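Local coordinates for protein anthranilate synthase component I (Streptococcus pneumoniae serotype 4, PDB 5KCK) that belongs to a family of large mixed alpha/beta enzymes and pairs in this structure with a second copy of itself, at residues 16-19 / 25-28; 9-14 / 172-177; 228-233 / 240-245. All coordinates share one frame; numbering follows the deposited sequence.

In the fold
Along the chain, contact 2 spans contact 1, since residues 9-14 lead into helix 14-20 and residues 172-177 come long after strand 27-31; contact 3 then follows. Contacts 1 and 2 have centres about 17 Å apart and touch where Leu12 meets Ala17. Contact 2 lies about 15 Å from contact 3, centre to centre, and is tied to it by the salt bridge from Asp10 to Arg231 on helix 226-236. Contacts 1 and 3 do not touch. Contact 1 belongs to the N-terminal family region and contact 3 to the second, C-terminal one. All three reach the second subunit, and their centres step inward, about 38, 26 and 11 Å from the chain's centre.

Contact 1 of 3, residues 16-19 / 25-28; sequences LAYM and HKVI
Near the end of helix 14-20 the backbone approaches the start of strand 27-31, with Tyr18 and Lys26 closest at 7.5 Å between their CA atoms. Lys26 bends twice, at chi2 and chi3, and this carries its tip over the Tyr18 ring: CE lies above the ring centre, 3.6 Å from the plane. NZ stands farther off the centre, 4.4 Å from the centroid and still over the face, in a cation-pi interaction. The same nitrogen donates to Tyr18 O at 2.6 Å, approaching with a C=O...N angle of 161°, and also bonds Leu21 O. One ammonium group thus serves one carbonyl near the end of the helix and one just beyond it, where its charge probably suits the negative end of the helix dipole. With chi1 at -164°, the Tyr18 ring swings toward the strand. Ile28 leans obliquely on its CD2 side, though that approach is modelled too closely to be trusted, and Phe227 of the second subunit stacks on the ring. Val27 and Ile28 pair antiparallel with a strand of that subunit. A helix end held by a lysine hydrogen bond and cation-pi contact is thus followed by a short turn into a strand that continues the partner's sheet across the dimer interface.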
# COMPACT_ATOMS: atom_id res chain seq x y z
N LEU A 16 9.09 8.47 -10.04
CA LEU A 16 9.26 9.89 -10.33
C LEU A 16 10.65 10.37 -9.93
O LEU A 16 11.29 11.14 -10.66
CB LEU A 16 8.20 10.73 -9.61
CG LEU A 16 6.76 10.71 -10.13
CD1 LEU A 16 5.89 11.60 -9.26
CD2 LEU A 16 6.69 11.15 -11.59
N ALA A 17 11.15 9.93 -8.77
CA ALA A 17 12.49 10.33 -8.37
C ALA A 17 13.52 9.87 -9.39
O ALA A 17 14.39 10.64 -9.81
CB ALA A 17 12.81 9.79 -6.97
N TYR A 18 13.43 8.60 -9.81
CA TYR A 18 14.41 8.07 -10.76
C TYR A 18 14.42 8.88 -12.06
O TYR A 18 15.48 9.23 -12.57
CB TYR A 18 14.11 6.61 -11.05
CG TYR A 18 15.26 5.88 -11.72
CD1 TYR A 18 15.44 5.92 -13.10
CD2 TYR A 18 16.17 5.18 -10.96
CE1 TYR A 18 16.50 5.25 -13.70
CE2 TYR A 18 17.21 4.50 -11.54
CZ TYR A 18 17.38 4.54 -12.90
OH TYR A 18 18.45 3.86 -13.44
N MSE A 19 13.24 9.19 -12.59
CA MSE A 19 13.14 9.91 -13.85
C MSE A 19 13.68 11.33 -13.76
O MSE A 19 14.19 11.86 -14.74
CB MSE A 19 11.68 9.95 -14.32
CG MSE A 19 11.11 8.60 -14.73
SE MSE A 19 9.17 8.70 -15.10
CE MSE A 19 9.11 7.35 -16.51
N HIS A 25 25.04 6.76 -12.36
CA HIS A 25 24.95 5.37 -11.90
C HIS A 25 23.78 5.15 -10.93
O HIS A 25 23.95 4.68 -9.81
CB HIS A 25 26.26 4.92 -11.25
CG HIS A 25 27.46 5.12 -12.12
ND1 HIS A 25 27.67 4.39 -13.28
CD2 HIS A 25 28.51 5.97 -12.02
CE1 HIS A 25 28.80 4.78 -13.84
NE2 HIS A 25 29.33 5.74 -13.10
N LYS A 26 22.58 5.50 -11.40
CA LYS A 26 21.36 5.39 -10.59
C LYS A 26 20.89 3.94 -10.48
O LYS A 26 20.79 3.23 -11.48
CB LYS A 26 20.26 6.25 -11.21
CG LYS A 26 20.42 7.73 -10.99
CD LYS A 26 19.92 8.55 -12.18
CE LYS A 26 18.54 8.14 -12.63
NZ LYS A 26 17.94 9.16 -13.54
N VAL A 27 20.60 3.51 -9.26
CA VAL A 27 20.08 2.16 -9.01
C VAL A 27 18.82 2.29 -8.16
O VAL A 27 18.67 3.23 -7.37
CB VAL A 27 21.12 1.24 -8.31
CG1 VAL A 27 22.33 1.01 -9.20
CG2 VAL A 27 21.56 1.81 -6.93
N ILE A 28 17.90 1.34 -8.34
CA ILE A 28 16.71 1.21 -7.52
C ILE A 28 16.69 -0.19 -6.95
O ILE A 28 16.83 -1.16 -7.69
CB ILE A 28 15.39 1.42 -8.29
CG1 ILE A 28 15.44 2.60 -9.22
CG2 ILE A 28 14.22 1.60 -7.31
CD1 ILE A 28 14.10 2.80 -9.94

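Contact 2 of 3, residues 9-14 / 172-177; sequences GDVLSP and NEFEDL
Phe174 reaches across to Val11 and Leu12 with the far end of its ring. Its chi1 of -74° sets CG beside the backbone N, and CB and CG remain back on the side of their own turn while the ring extends outward. Next along the ring, CE1 meets Val11 CG2 at 4.0 Å, the methyl lying over one ring face but displaced toward the rim, and Leu12 CD2 sits 4.1 Å from CE1 at the edge. At the tip, CZ meets Val11 O at 3.8 Å and Leu12 CD1 at 4.2 Å, so the ring end abuts both the carbonyl and the leucine methyl. Ile7 and Arg20 of the same chain also pack on this ring. The valine has a second partner, its CG1 resting 3.6 Å from Glu173 O. No direct hydrogen bond joins the segments; instead a water donates to Val11 O at 2.9 Å and to Glu173 OE1 at 2.9 Å, bridging backbone and carboxylate. The other carboxylate oxygen, Glu173 OE2, takes Ala170 N and forms a salt bridge to Arg20 of the second subunit. Ser13 OG caps Leu16 N at the start of helix 14-20 and bonds Asp10 O of the second subunit, a bond returned reciprocally. A type I beta turn, Asn172 to Glu175, is here packed and water-bridged onto the loop leading to an N-capped helix at a dimer interface.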
# COMPACT_ATOMS: atom_id res chain seq x y z
N GLY A 9 5.47 11.66 1.62
CA GLY A 9 5.39 10.58 0.65
C GLY A 9 4.36 10.77 -0.46
O GLY A 9 4.36 9.99 -1.42
N ASP A 10 3.50 11.78 -0.36
CA ASP A 10 2.37 11.90 -1.27
C ASP A 10 2.67 12.78 -2.48
O ASP A 10 1.75 13.03 -3.28
CB ASP A 10 1.14 12.45 -0.53
CG ASP A 10 1.40 13.78 0.17
OD1 ASP A 10 2.50 14.35 0.02
OD2 ASP A 10 0.48 14.29 0.87
N VAL A 11 3.89 13.28 -2.64
CA VAL A 11 4.24 14.14 -3.76
C VAL A 11 5.40 13.60 -4.58
O VAL A 11 5.85 14.27 -5.51
CB VAL A 11 4.56 15.59 -3.30
CG1 VAL A 11 3.37 16.20 -2.62
CG2 VAL A 11 5.80 15.62 -2.40
N LEU A 12 5.89 12.41 -4.25
CA LEU A 12 7.01 11.82 -4.95
C LEU A 12 6.92 10.31 -4.79
O LEU A 12 6.63 9.82 -3.70
CB LEU A 12 8.35 12.34 -4.39
CG LEU A 12 9.62 12.04 -5.19
CD1 LEU A 12 9.50 12.61 -6.60
CD2 LEU A 12 10.84 12.60 -4.48
N SER A 13 7.13 9.60 -5.88
CA SER A 13 7.26 8.16 -5.90
C SER A 13 8.70 7.79 -6.29
O SER A 13 9.45 8.64 -6.78
CB SER A 13 6.27 7.54 -6.90
OG SER A 13 6.74 7.76 -8.22
N PRO A 14 9.12 6.54 -6.07
CA PRO A 14 10.49 6.18 -6.48
C PRO A 14 10.67 6.19 -7.99
O PRO A 14 11.78 6.45 -8.48
CB PRO A 14 10.70 4.77 -5.89
CG PRO A 14 9.37 4.27 -5.56
CD PRO A 14 8.46 5.46 -5.32
N ASN A 172 4.17 24.65 -5.14
CA ASN A 172 4.48 24.38 -3.75
C ASN A 172 4.50 22.89 -3.42
O ASN A 172 4.33 22.52 -2.26
CB ASN A 172 3.46 25.10 -2.85
CG ASN A 172 2.02 24.79 -3.23
OD1 ASN A 172 1.69 24.67 -4.42
ND2 ASN A 172 1.15 24.67 -2.23
N GLU A 173 4.74 22.03 -4.42
CA GLU A 173 4.65 20.58 -4.18
C GLU A 173 5.64 20.10 -3.13
O GLU A 173 5.34 19.17 -2.38
CB GLU A 173 4.83 19.81 -5.50
CG GLU A 173 3.56 19.74 -6.32
CD GLU A 173 3.71 19.08 -7.69
OE1 GLU A 173 4.72 18.39 -7.94
OE2 GLU A 173 2.80 19.25 -8.52
N PHE A 174 6.82 20.72 -3.03
CA PHE A 174 7.84 20.24 -2.12
C PHE A 174 8.05 21.13 -0.90
O PHE A 174 9.02 20.94 -0.16
CB PHE A 174 9.15 20.02 -2.88
CG PHE A 174 9.10 18.80 -3.75
CD1 PHE A 174 9.46 17.56 -3.25
CD2 PHE A 174 8.63 18.88 -5.05
CE1 PHE A 174 9.39 16.44 -4.04
CE2 PHE A 174 8.56 17.76 -5.85
CZ PHE A 174 8.93 16.54 -5.34
N GLU A 175 7.15 22.09 -0.67
CA GLU A 175 7.21 22.85 0.57
C GLU A 175 6.74 21.98 1.73
O GLU A 175 5.91 21.08 1.57
CB GLU A 175 6.36 24.11 0.48
CG GLU A 175 6.58 24.95 -0.78
CD GLU A 175 8.00 25.49 -0.91
OE1 GLU A 175 8.67 25.66 0.13
OE2 GLU A 175 8.44 25.73 -2.06
N ASP A 176 7.28 22.24 2.91
CA ASP A 176 6.89 21.47 4.07
C ASP A 176 5.44 21.77 4.44
O ASP A 176 4.87 22.80 4.06
CB ASP A 176 7.82 21.76 5.24
CG ASP A 176 9.28 21.59 4.85
OD1 ASP A 176 9.86 22.53 4.28
OD2 ASP A 176 9.84 20.50 5.11
N LEU A 177 4.83 20.85 5.18
CA LEU A 177 3.42 20.99 5.54
C LEU A 177 3.24 22.18 6.48
O LEU A 177 3.98 22.34 7.45
CB LEU A 177 2.90 19.70 6.18
CG LEU A 177 2.71 18.51 5.23
CD1 LEU A 177 1.90 17.39 5.87
CD2 LEU A 177 2.03 18.98 3.97
O HOH W 1 6.10 15.89 -7.91

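Contact 3 of 3, residues 228-233 / 240-245; sequences DFYRNL and NYLYFY
Leu233, which packs on Leu242, donates its N to Phe229 O at 2.7 Å within the helix. Across the contact, Leu233 CG stands 4.4 Å from Leu242 CD2, a loose apolar contact. Most of the meeting is made by Tyr230. Its chi1 of -178° sends the ring off the helix and across the strand, where Phe244 CB sits over the ring centre, 3.8 Å from the centroid, in a CH-pi contact. The Phe244 ring itself lies to one side, the two centroids 5.8 Å apart and the planes at 50°, an oblique pair. Farther along, Tyr230 CE1 brings the ring edge to Tyr243 N at 3.5 Å, and the hydroxyl OH of Tyr230 ends 3.4 Å from Leu242 CB. That hydroxyl also hydrogen-bonds Glu30 of the second subunit, which gives the buried oxygen a polar partner. Helix 226-236 here lies on strand 242-246 in an alpha/beta layer, the axes of these short segments 9.4 Å apart at closest and running antiparallel at 173°; the strand pairs with 250-254 and, across the interface, with a strand of the second subunit. Tyr243 points away from the helix, and its OH bonds Thr411. On the helix flank, away from the strand, Arg231 and Asp228 form a salt bridge whose hydrogen bond is weak, Arg231 NH1 to Asp228 OD1 at 3.3 Å.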
# COMPACT_ATOMS: atom_id res chain seq x y z
N ASP A 228 -3.14 20.89 3.82
CA ASP A 228 -2.01 20.21 4.42
C ASP A 228 -2.43 19.42 5.65
O ASP A 228 -1.85 18.36 5.93
CB ASP A 228 -0.90 21.20 4.79
CG ASP A 228 -0.14 21.71 3.57
OD1 ASP A 228 -0.32 21.15 2.47
OD2 ASP A 228 0.66 22.66 3.73
N PHE A 229 -3.43 19.90 6.38
CA PHE A 229 -4.00 19.09 7.45
C PHE A 229 -4.56 17.79 6.90
O PHE A 229 -4.32 16.71 7.47
CB PHE A 229 -5.08 19.89 8.19
CG PHE A 229 -5.80 19.10 9.25
CD1 PHE A 229 -5.26 18.96 10.51
CD2 PHE A 229 -7.02 18.50 8.98
CE1 PHE A 229 -5.92 18.24 11.49
CE2 PHE A 229 -7.69 17.78 9.95
CZ PHE A 229 -7.14 17.64 11.20
N TYR A 230 -5.29 17.85 5.78
CA TYR A 230 -5.78 16.62 5.15
C TYR A 230 -4.63 15.70 4.76
O TYR A 230 -4.69 14.50 5.01
CB TYR A 230 -6.65 16.94 3.94
CG TYR A 230 -7.23 15.68 3.30
CD1 TYR A 230 -8.20 14.94 3.95
CD2 TYR A 230 -6.79 15.23 2.06
CE1 TYR A 230 -8.73 13.78 3.39
CE2 TYR A 230 -7.31 14.07 1.48
CZ TYR A 230 -8.28 13.35 2.16
OH TYR A 230 -8.81 12.20 1.61
N ARG A 231 -3.57 16.26 4.15
CA ARG A 231 -2.43 15.44 3.76
C ARG A 231 -1.83 14.72 4.96
O ARG A 231 -1.42 13.56 4.86
CB ARG A 231 -1.36 16.29 3.07
CG ARG A 231 -1.80 16.90 1.74
CD ARG A 231 -0.74 17.88 1.23
NE ARG A 231 0.54 17.22 1.03
CZ ARG A 231 1.70 17.84 0.83
NH1 ARG A 231 1.75 19.17 0.80
NH2 ARG A 231 2.80 17.13 0.67
N ASN A 232 -1.78 15.39 6.11
CA ASN A 232 -1.24 14.74 7.29
C ASN A 232 -2.25 13.76 7.88
O ASN A 232 -1.87 12.70 8.38
CB ASN A 232 -0.84 15.77 8.34
CG ASN A 232 -0.04 15.15 9.47
OD1 ASN A 232 1.03 14.57 9.25
ND2 ASN A 232 -0.57 15.24 10.69
N LEU A 233 -3.54 14.10 7.79
CA LEU A 233 -4.58 13.25 8.35
C LEU A 233 -4.60 11.88 7.68
O LEU A 233 -4.72 10.85 8.36
CB LEU A 233 -5.94 13.94 8.20
CG LEU A 233 -7.13 13.22 8.85
CD1 LEU A 233 -6.96 13.19 10.37
CD2 LEU A 233 -8.45 13.88 8.46
N ASN A 240 -11.41 3.72 6.47
CA ASN A 240 -12.20 3.39 5.28
C ASN A 240 -12.78 4.63 4.61
O ASN A 240 -13.18 4.55 3.45
CB ASN A 240 -13.34 2.45 5.65
CG ASN A 240 -12.98 1.00 5.44
OD1 ASN A 240 -12.02 0.69 4.72
ND2 ASN A 240 -13.74 0.10 6.05
N TYR A 241 -12.82 5.76 5.32
CA TYR A 241 -13.37 7.01 4.80
C TYR A 241 -12.43 8.15 5.11
O TYR A 241 -12.26 8.52 6.28
CB TYR A 241 -14.75 7.28 5.38
CG TYR A 241 -15.72 6.18 5.11
CD1 TYR A 241 -16.38 6.11 3.90
CD2 TYR A 241 -15.96 5.19 6.06
CE1 TYR A 241 -17.28 5.09 3.63
CE2 TYR A 241 -16.86 4.16 5.79
CZ TYR A 241 -17.52 4.13 4.58
OH TYR A 241 -18.41 3.13 4.28
N LEU A 242 -11.82 8.70 4.08
CA LEU A 242 -11.11 9.96 4.15
C LEU A 242 -11.72 10.90 3.12
O LEU A 242 -12.10 10.46 2.03
CB LEU A 242 -9.61 9.77 3.88
CG LEU A 242 -8.85 9.09 5.01
CD1 LEU A 242 -7.65 8.35 4.44
CD2 LEU A 242 -8.40 10.13 6.00
N TYR A 243 -11.84 12.18 3.47
CA TYR A 243 -12.53 13.09 2.58
C TYR A 243 -12.12 14.53 2.87
O TYR A 243 -11.99 14.94 4.03
CB TYR A 243 -14.06 12.93 2.67
CG TYR A 243 -14.56 12.70 4.07
CD1 TYR A 243 -14.87 13.77 4.90
CD2 TYR A 243 -14.72 11.41 4.57
CE1 TYR A 243 -15.33 13.58 6.19
CE2 TYR A 243 -15.17 11.20 5.87
CZ TYR A 243 -15.47 12.29 6.67
OH TYR A 243 -15.92 12.11 7.96
N PHE A 244 -11.90 15.27 1.79
CA PHE A 244 -11.70 16.71 1.81
C PHE A 244 -12.71 17.29 0.82
O PHE A 244 -12.56 17.11 -0.39
CB PHE A 244 -10.26 17.06 1.44
CG PHE A 244 -9.94 18.54 1.49
CD1 PHE A 244 -9.43 19.11 2.66
CD2 PHE A 244 -10.12 19.34 0.38
CE1 PHE A 244 -9.13 20.48 2.72
CE2 PHE A 244 -9.81 20.71 0.42
CZ PHE A 244 -9.32 21.28 1.60
N TYR A 245 -13.77 17.93 1.32
CA TYR A 245 -14.81 18.53 0.49
C TYR A 245 -14.67 20.04 0.53
O TYR A 245 -14.78 20.64 1.60
CB TYR A 245 -16.21 18.15 0.96
CG TYR A 245 -16.63 16.71 0.80
CD1 TYR A 245 -15.80 15.77 0.20
CD2 TYR A 245 -17.89 16.29 1.23
CE1 TYR A 245 -16.20 14.44 0.06
CE2 TYR A 245 -18.31 14.97 1.09
CZ TYR A 245 -17.46 14.05 0.51
OH TYR A 245 -17.88 12.75 0.38